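Local coordinates for protein-tyrosine-phosphatase (Shewanella sp., PDB 2Z72), which removes phosphate from phosphotyrosine by hydrolysis, as a cold-active protein tyrosine phosphatase, probably using the pair of zinc ions held in its calcineurin-like phosphoesterase fold, at residues K237-K240 with L244-F247; S211-S216 with F250-T255; M63-L68 with L219-A224. One frame throughout, in Å; residues are numbered along the deposited sequence.

Interaction 1: residues K237-K240 with L244-F247; sequences KSLK and LLNF
Asn246 reaches back to the preceding helix with its amide nitrogen, and this polar grip is the one direct hydrogen bond between 237-240 and 244-247. ND2 of Asn246 donates to the backbone O of Lys240 at 2.9 Å, with an N-H...O angle of 173°; the oxygen lies almost in the amide plane and is met on a lone pair. CG of Asn246 stands anti to its backbone N (chi1 -174°), which carries the amide across to the last turn of the first helix. The other end of the same amide is tied through water: a single molecule accepts from Lys240 NZ at 2.8 Å and donates to Asn246 OD1 at 2.9 Å. Asn246 is modelled in two conformations, and both links belong to the one described. The lysine chain, bent at chi2, runs past the amide and also makes a cation-pi interaction with Phe250.

Apolar contact is confined to two buried leucines crossing at about a right angle, Leu239 CD2 lying 4.0 Å from Leu245 CD1. Asp242, in the short link between the helices, accepts from Leu245 N. Helices 236-241 and 243-249, consecutive in the chain, thus pack against one another, and Leu239 and Leu245 both touch Asn231 of helix 221-231.

Interaction 2: residues S211-S216 with F250-T255; sequences SSEWIS and FGNGPT
Ser211, just ahead of helix 212-216, faces Asn252 in the type I turn from Phe250 to Gly253, their CA atoms 6.6 Å apart, and the turn is closed by Gly253 N donating to Phe250 O. The hydroxyl OG of Ser211 donates to the backbone O of Asn252 at 2.9 Å, approaching in the carbonyl plane with a C=O...O angle of 158°. A chi1 of 66° sets this hydroxyl between the serine's own backbone N and carbonyl carbon, turned to the loop. The same carbonyl oxygen also accepts from a water that is in turn bonded to Ser211 N, so two routes from one serine converge on it.

The side chain of Asn252 continues the link to the helix. Its ND2 donates to Glu213 OE1 at 3.0 Å, on the anti side of the carboxylate and close to the amide plane, although the two flat groups are turned 41° apart. A second water accepts from both Asn252 ND2 and Glu213 N. On the apolar side, Pro254 CG meets the six-membered ring of Trp214, 4.1 Å from CZ3; the indole also packs against Phe277 and His276. The side chain of Pro254 lies about 11 Å from a bound zinc ion, outside the metal site itself.

Glu213 spends its other oxygen, OE2, on a salt bridge with Arg217, which probably fixes the carboxylate's rotation for Asn252. The loop is therefore held to the start of a short helix by neutral donors and acceptors (serine hydroxyl, amide, backbone, water) together with the Glu213 carboxylate, whose charge is probably balanced by Arg217.

Interaction 3: residues M63-L68 with L219-A224; sequences MPDTYL and LTLDKA
Asp65 and Leu221 form the heart of this surface contact, which rests on packing without a direct hydrogen bond between 63-68 and 219-224. The two side chains cross at a slant, Asp65 OD1 lying 3.4 Å from Leu221 C and 3.6 Å from its CB, while OD2 sits near both CB and CD2. A chi1 of 60° places Asp65 CG between its own N and carbonyl carbon, directing the carboxylate at the first turn of the helix. Leu221 returns the contact with CD2, which rests 3.7 Å from Asp65 O and 3.9 Å from Thr66 OG1, the threonine crossing it at about a right angle.

Polar interactions position the participants. Thr66 OG1 donates to Asp65 OD2 at 2.9 Å, on the anti side and 22° out of the carboxylate plane, while OD1 accepts from Asn225 ND2 one turn farther along the helix. These two bonds probably restrict rotation of the carboxylate. The helix start is capped by Thr220, whose OG1 accepts from Lys223 N at 3.1 Å.

Asp65 OD1 and Asp222 OD2 are 4.4 Å apart, like charges that may weigh slightly against the association, though Asp222 is exposed at the surface. An alanine in place of Asp65 is likely to leave Asn225 ND2 and Thr66 OG1 without this acceptor and to open a gap beside Leu221.

Strand 66-67 is an outermost strand of a six-stranded mixed sheet, parallel to 197-200, and Leu221 also touches Ile197 and Lys199 of that neighbour. The arrangement is a capped helix start packed against a sheet edge, within the layered alpha/beta architecture of calcineurin-like phosphoesterases.

How the interactions relate
Along the chain, interaction 1 is nested inside the loop closed by interaction 2, whereas the segments of interactions 2 and 3 alternate, and interaction 3 closes before interaction 1 opens. The centres of interaction 1 and interaction 2 lie about 13 Å apart. Between interaction 2 and interaction 3 the centres are about 16 Å apart, and between interaction 1 and interaction 3 about 21 Å. Phe247 joins the first two, its ring atoms CD2 and CE2 packing on Glu213, Ser211 and Asn252, and it also reaches Leu219 of interaction 3. Trp214 links interactions 2 and 3 by packing on Ala224. Helices 212-216, 221-231, 236-241 and 243-249 thus form one connected cluster, joined by interaction 3 to the edge of the six-stranded sheet.

Interaction 1: residues K237-K240 with L244-F247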
# COMPACT_ATOMS: atom_id res chain seq x y z
N LYS A 237 12.82 20.63 -2.55
CA LYS A 237 12.86 21.90 -3.30
C LYS A 237 12.32 21.70 -4.68
O LYS A 237 11.52 22.48 -5.18
CB LYS A 237 14.29 22.44 -3.38
CG LYS A 237 14.55 23.56 -4.37
CD LYS A 237 16.05 23.89 -4.41
CE LYS A 237 16.26 25.05 -5.39
NZ LYS A 237 16.01 26.36 -4.68
N SER A 238 12.78 20.65 -5.36
CA SER A 238 12.33 20.44 -6.74
C SER A 238 10.84 20.13 -6.80
O SER A 238 10.16 20.60 -7.71
CB SER A 238 13.08 19.29 -7.45
OG SER A 238 14.49 19.59 -7.55
N LEU A 239 10.38 19.31 -5.83
CA LEU A 239 8.95 18.94 -5.83
C LEU A 239 8.08 20.17 -5.64
O LEU A 239 7.06 20.35 -6.24
CB LEU A 239 8.67 17.89 -4.74
CG LEU A 239 9.24 16.51 -4.95
CD1 LEU A 239 8.94 15.57 -3.82
CD2 LEU A 239 8.72 15.84 -6.23
N LYS A 240 8.52 21.05 -4.74
CA LYS A 240 7.80 22.24 -4.40
C LYS A 240 7.85 23.23 -5.56
O LYS A 240 6.88 23.95 -5.80
CB LYS A 240 8.34 22.91 -3.13
CG LYS A 240 8.06 22.12 -1.85
CD LYS A 240 6.62 22.32 -1.38
CE LYS A 240 6.36 21.50 -0.09
NZ LYS A 240 4.99 21.71 0.45
N LEU A 244 3.30 21.20 -11.06
CA LEU A 244 2.54 19.96 -11.15
C LEU A 244 2.98 18.95 -10.11
O LEU A 244 2.12 18.29 -9.49
CB LEU A 244 2.70 19.40 -12.56
CG LEU A 244 2.04 18.06 -12.82
CD1 LEU A 244 0.57 18.07 -12.50
CD2 LEU A 244 2.20 17.65 -14.30
N LEU A 245 4.29 18.81 -9.92
CA LEU A 245 4.76 17.92 -8.87
C LEU A 245 4.28 18.38 -7.50
O LEU A 245 3.97 17.55 -6.63
CB LEU A 245 6.29 17.78 -8.90
CG LEU A 245 6.87 17.12 -10.14
CD1 LEU A 245 8.39 17.08 -10.07
CD2 LEU A 245 6.27 15.74 -10.40
N ASN A 246 4.24 19.68 -7.29
CA ASN A 246 3.79 20.23 -6.01
C ASN A 246 2.36 19.79 -5.72
O ASN A 246 2.01 19.31 -4.66
CB ASN A 246 3.97 21.74 -6.07
CG ASN A 246 3.66 22.41 -4.75
OD1 ASN A 246 2.66 22.05 -4.10
ND2 ASN A 246 4.47 23.36 -4.32
N PHE A 247 1.51 19.92 -6.74
CA PHE A 247 0.13 19.38 -6.64
C PHE A 247 0.12 17.92 -6.29
O PHE A 247 -0.53 17.47 -5.37
CB PHE A 247 -0.63 19.57 -7.96
CG PHE A 247 -1.95 18.85 -7.92
CD1 PHE A 247 -2.22 17.83 -8.82
CD2 PHE A 247 -2.90 19.14 -6.98
CE1 PHE A 247 -3.39 17.13 -8.77
CE2 PHE A 247 -4.10 18.47 -6.92
CZ PHE A 247 -4.35 17.45 -7.80
O HOH W 1 2.87 22.41 -1.21

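Interaction 2: residues S211-S216 with F250-T255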
# COMPACT_ATOMS: atom_id res chain seq x y z
N SER A 211 -9.10 15.72 -5.91
CA SER A 211 -9.65 17.06 -5.82
C SER A 211 -9.94 17.62 -7.21
O SER A 211 -9.47 17.10 -8.22
CB SER A 211 -8.74 17.99 -5.07
OG SER A 211 -7.53 18.16 -5.84
N SER A 212 -10.70 18.69 -7.26
CA SER A 212 -11.08 19.31 -8.54
C SER A 212 -9.87 19.85 -9.27
O SER A 212 -9.88 20.00 -10.51
CB SER A 212 -12.12 20.40 -8.27
OG SER A 212 -13.36 19.71 -8.01
N GLU A 213 -8.79 20.12 -8.55
CA GLU A 213 -7.51 20.57 -9.21
C GLU A 213 -6.99 19.55 -10.19
O GLU A 213 -6.32 19.94 -11.16
CB GLU A 213 -6.48 20.95 -8.14
CG GLU A 213 -5.14 21.44 -8.65
CD GLU A 213 -4.24 22.08 -7.63
OE1 GLU A 213 -4.66 22.08 -6.46
OE2 GLU A 213 -3.09 22.45 -8.04
N TRP A 214 -7.23 18.25 -9.97
CA TRP A 214 -6.87 17.24 -10.96
C TRP A 214 -7.42 17.60 -12.35
O TRP A 214 -6.80 17.43 -13.38
CB TRP A 214 -7.41 15.87 -10.48
CG TRP A 214 -7.24 14.76 -11.50
CD1 TRP A 214 -8.01 14.44 -12.60
CD2 TRP A 214 -6.18 13.78 -11.49
NE1 TRP A 214 -7.54 13.38 -13.27
CE2 TRP A 214 -6.40 12.95 -12.61
CE3 TRP A 214 -5.07 13.54 -10.66
CZ2 TRP A 214 -5.56 11.91 -12.89
CZ3 TRP A 214 -4.26 12.49 -10.97
CH2 TRP A 214 -4.48 11.66 -12.07
N ILE A 215 -8.70 17.96 -12.34
CA ILE A 215 -9.45 18.25 -13.58
C ILE A 215 -8.94 19.48 -14.27
O ILE A 215 -8.72 19.53 -15.46
CB ILE A 215 -10.97 18.38 -13.25
CG1 ILE A 215 -11.54 17.10 -12.62
CG2 ILE A 215 -11.70 18.82 -14.49
CD1 ILE A 215 -12.99 17.12 -12.22
N SER A 216 -8.67 20.50 -13.44
CA SER A 216 -8.19 21.75 -14.06
C SER A 216 -6.79 21.58 -14.63
O SER A 216 -6.49 22.25 -15.65
CB SER A 216 -8.29 22.95 -13.16
OG SER A 216 -7.56 22.73 -11.99
N PHE A 250 1.74 17.01 -2.58
CA PHE A 250 1.40 17.68 -1.33
C PHE A 250 -0.07 17.78 -1.07
O PHE A 250 -0.87 16.93 -1.48
CB PHE A 250 2.21 19.00 -1.27
CG PHE A 250 3.70 18.68 -1.32
CD1 PHE A 250 4.43 19.18 -2.40
CD2 PHE A 250 4.33 17.88 -0.39
CE1 PHE A 250 5.78 18.88 -2.50
CE2 PHE A 250 5.69 17.57 -0.46
CZ PHE A 250 6.39 18.08 -1.57
N GLY A 251 -0.56 18.73 -0.28
CA GLY A 251 -1.80 18.63 0.46
C GLY A 251 -3.09 18.46 -0.25
O GLY A 251 -4.07 17.89 0.30
N ASN A 252 -3.17 18.96 -1.50
CA ASN A 252 -4.43 18.83 -2.23
C ASN A 252 -4.42 17.68 -3.23
O ASN A 252 -5.37 17.49 -4.01
CB ASN A 252 -4.73 20.13 -3.03
CG ASN A 252 -6.21 20.30 -3.35
OD1 ASN A 252 -7.16 20.02 -2.61
ND2 ASN A 252 -6.51 20.80 -4.54
N GLY A 253 -3.31 16.92 -3.26
CA GLY A 253 -3.10 15.92 -4.27
C GLY A 253 -3.55 14.53 -3.87
O GLY A 253 -4.11 14.31 -2.77
N PRO A 254 -3.40 13.59 -4.80
CA PRO A 254 -4.00 12.29 -4.58
C PRO A 254 -3.61 11.54 -3.33
O PRO A 254 -4.41 10.70 -2.89
CB PRO A 254 -3.52 11.53 -5.85
CG PRO A 254 -3.45 12.58 -6.93
CD PRO A 254 -2.97 13.83 -6.20
N THR A 255 -2.41 11.75 -2.78
CA THR A 255 -2.00 10.99 -1.62
C THR A 255 -2.16 11.71 -0.29
O THR A 255 -2.01 11.08 0.75
CB THR A 255 -0.54 10.53 -1.75
OG1 THR A 255 0.27 11.68 -1.92
CG2 THR A 255 -0.38 9.58 -2.92
O HOH W 2 -6.22 15.16 -5.42
O HOH W 3 -9.24 21.38 -5.81

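Interaction 3: residues M63-L68 with L219-A224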
# COMPACT_ATOMS: atom_id res chain seq x y z
N MET A 63 3.05 -2.35 -13.85
CA MET A 63 1.78 -2.89 -14.34
C MET A 63 0.86 -1.77 -14.73
O MET A 63 0.98 -0.63 -14.27
CB MET A 63 1.16 -3.73 -13.24
CG MET A 63 2.10 -4.81 -12.76
SD MET A 63 2.73 -5.96 -13.96
CE MET A 63 1.30 -6.86 -14.45
N PRO A 64 -0.15 -2.10 -15.53
CA PRO A 64 -1.16 -1.08 -15.90
C PRO A 64 -1.84 -0.51 -14.68
O PRO A 64 -1.87 -1.07 -13.61
CB PRO A 64 -2.18 -1.87 -16.75
CG PRO A 64 -1.49 -3.10 -17.19
CD PRO A 64 -0.39 -3.40 -16.20
N ASP A 65 -2.43 0.67 -14.92
CA ASP A 65 -3.21 1.36 -13.90
C ASP A 65 -4.73 1.27 -14.15
O ASP A 65 -5.45 1.90 -13.36
CB ASP A 65 -2.75 2.80 -13.70
CG ASP A 65 -2.85 3.67 -14.93
OD1 ASP A 65 -2.03 4.59 -15.06
OD2 ASP A 65 -3.78 3.40 -15.75
N THR A 66 -5.17 0.58 -15.19
CA THR A 66 -6.57 0.50 -15.56
C THR A 66 -6.88 -0.91 -15.94
O THR A 66 -6.08 -1.51 -16.68
CB THR A 66 -6.85 1.48 -16.72
OG1 THR A 66 -6.59 2.81 -16.27
CG2 THR A 66 -8.26 1.36 -17.20
N TYR A 67 -8.00 -1.46 -15.47
CA TYR A 67 -8.36 -2.84 -15.62
C TYR A 67 -9.88 -2.96 -15.87
O TYR A 67 -10.67 -2.23 -15.24
CB TYR A 67 -8.05 -3.72 -14.37
CG TYR A 67 -6.57 -3.68 -14.09
CD1 TYR A 67 -5.77 -4.71 -14.57
CD2 TYR A 67 -5.95 -2.63 -13.41
CE1 TYR A 67 -4.42 -4.71 -14.37
CE2 TYR A 67 -4.59 -2.60 -13.26
CZ TYR A 67 -3.81 -3.66 -13.72
OH TYR A 67 -2.44 -3.68 -13.58
N LEU A 68 -10.25 -3.85 -16.75
CA LEU A 68 -11.63 -4.15 -17.07
C LEU A 68 -11.94 -5.58 -16.73
O LEU A 68 -11.08 -6.47 -16.84
CB LEU A 68 -11.83 -4.11 -18.57
CG LEU A 68 -11.60 -2.93 -19.48
CD1 LEU A 68 -11.86 -3.23 -20.98
CD2 LEU A 68 -12.52 -1.87 -18.94
N LEU A 219 -4.99 16.26 -15.83
CA LEU A 219 -4.16 15.08 -15.59
C LEU A 219 -4.84 13.82 -16.09
O LEU A 219 -6.03 13.73 -16.36
CB LEU A 219 -3.85 14.96 -14.09
CG LEU A 219 -2.67 15.80 -13.63
CD1 LEU A 219 -2.75 16.14 -12.16
CD2 LEU A 219 -1.38 15.05 -13.97
N THR A 220 -4.02 12.79 -16.29
CA THR A 220 -4.44 11.44 -16.59
C THR A 220 -3.77 10.48 -15.60
O THR A 220 -2.72 10.82 -15.04
CB THR A 220 -4.10 10.99 -18.02
OG1 THR A 220 -2.69 10.91 -18.09
CG2 THR A 220 -4.66 11.98 -19.05
N LEU A 221 -4.37 9.31 -15.44
CA LEU A 221 -3.77 8.28 -14.60
C LEU A 221 -2.33 8.01 -15.04
O LEU A 221 -1.42 7.96 -14.21
CB LEU A 221 -4.60 7.03 -14.57
CG LEU A 221 -5.53 6.83 -13.35
CD1 LEU A 221 -6.42 8.00 -13.13
CD2 LEU A 221 -6.24 5.50 -13.47
N ASP A 222 -2.09 7.80 -16.35
CA ASP A 222 -0.77 7.39 -16.76
C ASP A 222 0.25 8.49 -16.51
O ASP A 222 1.36 8.21 -16.08
CB ASP A 222 -0.73 6.95 -18.22
CG ASP A 222 0.63 6.42 -18.60
OD1 ASP A 222 1.29 7.07 -19.36
OD2 ASP A 222 1.12 5.39 -18.09
N LYS A 223 -0.14 9.71 -16.79
CA LYS A 223 0.79 10.83 -16.62
C LYS A 223 1.16 10.97 -15.14
O LYS A 223 2.35 11.13 -14.79
CB LYS A 223 0.24 12.14 -17.17
CG LYS A 223 1.23 13.28 -17.01
CD LYS A 223 0.74 14.53 -17.73
CE LYS A 223 1.75 15.66 -17.67
NZ LYS A 223 1.33 16.97 -18.18
N ALA A 224 0.16 10.91 -14.27
CA ALA A 224 0.43 11.05 -12.83
C ALA A 224 1.25 9.90 -12.31
O ALA A 224 2.24 10.11 -11.60
CB ALA A 224 -0.90 11.16 -12.12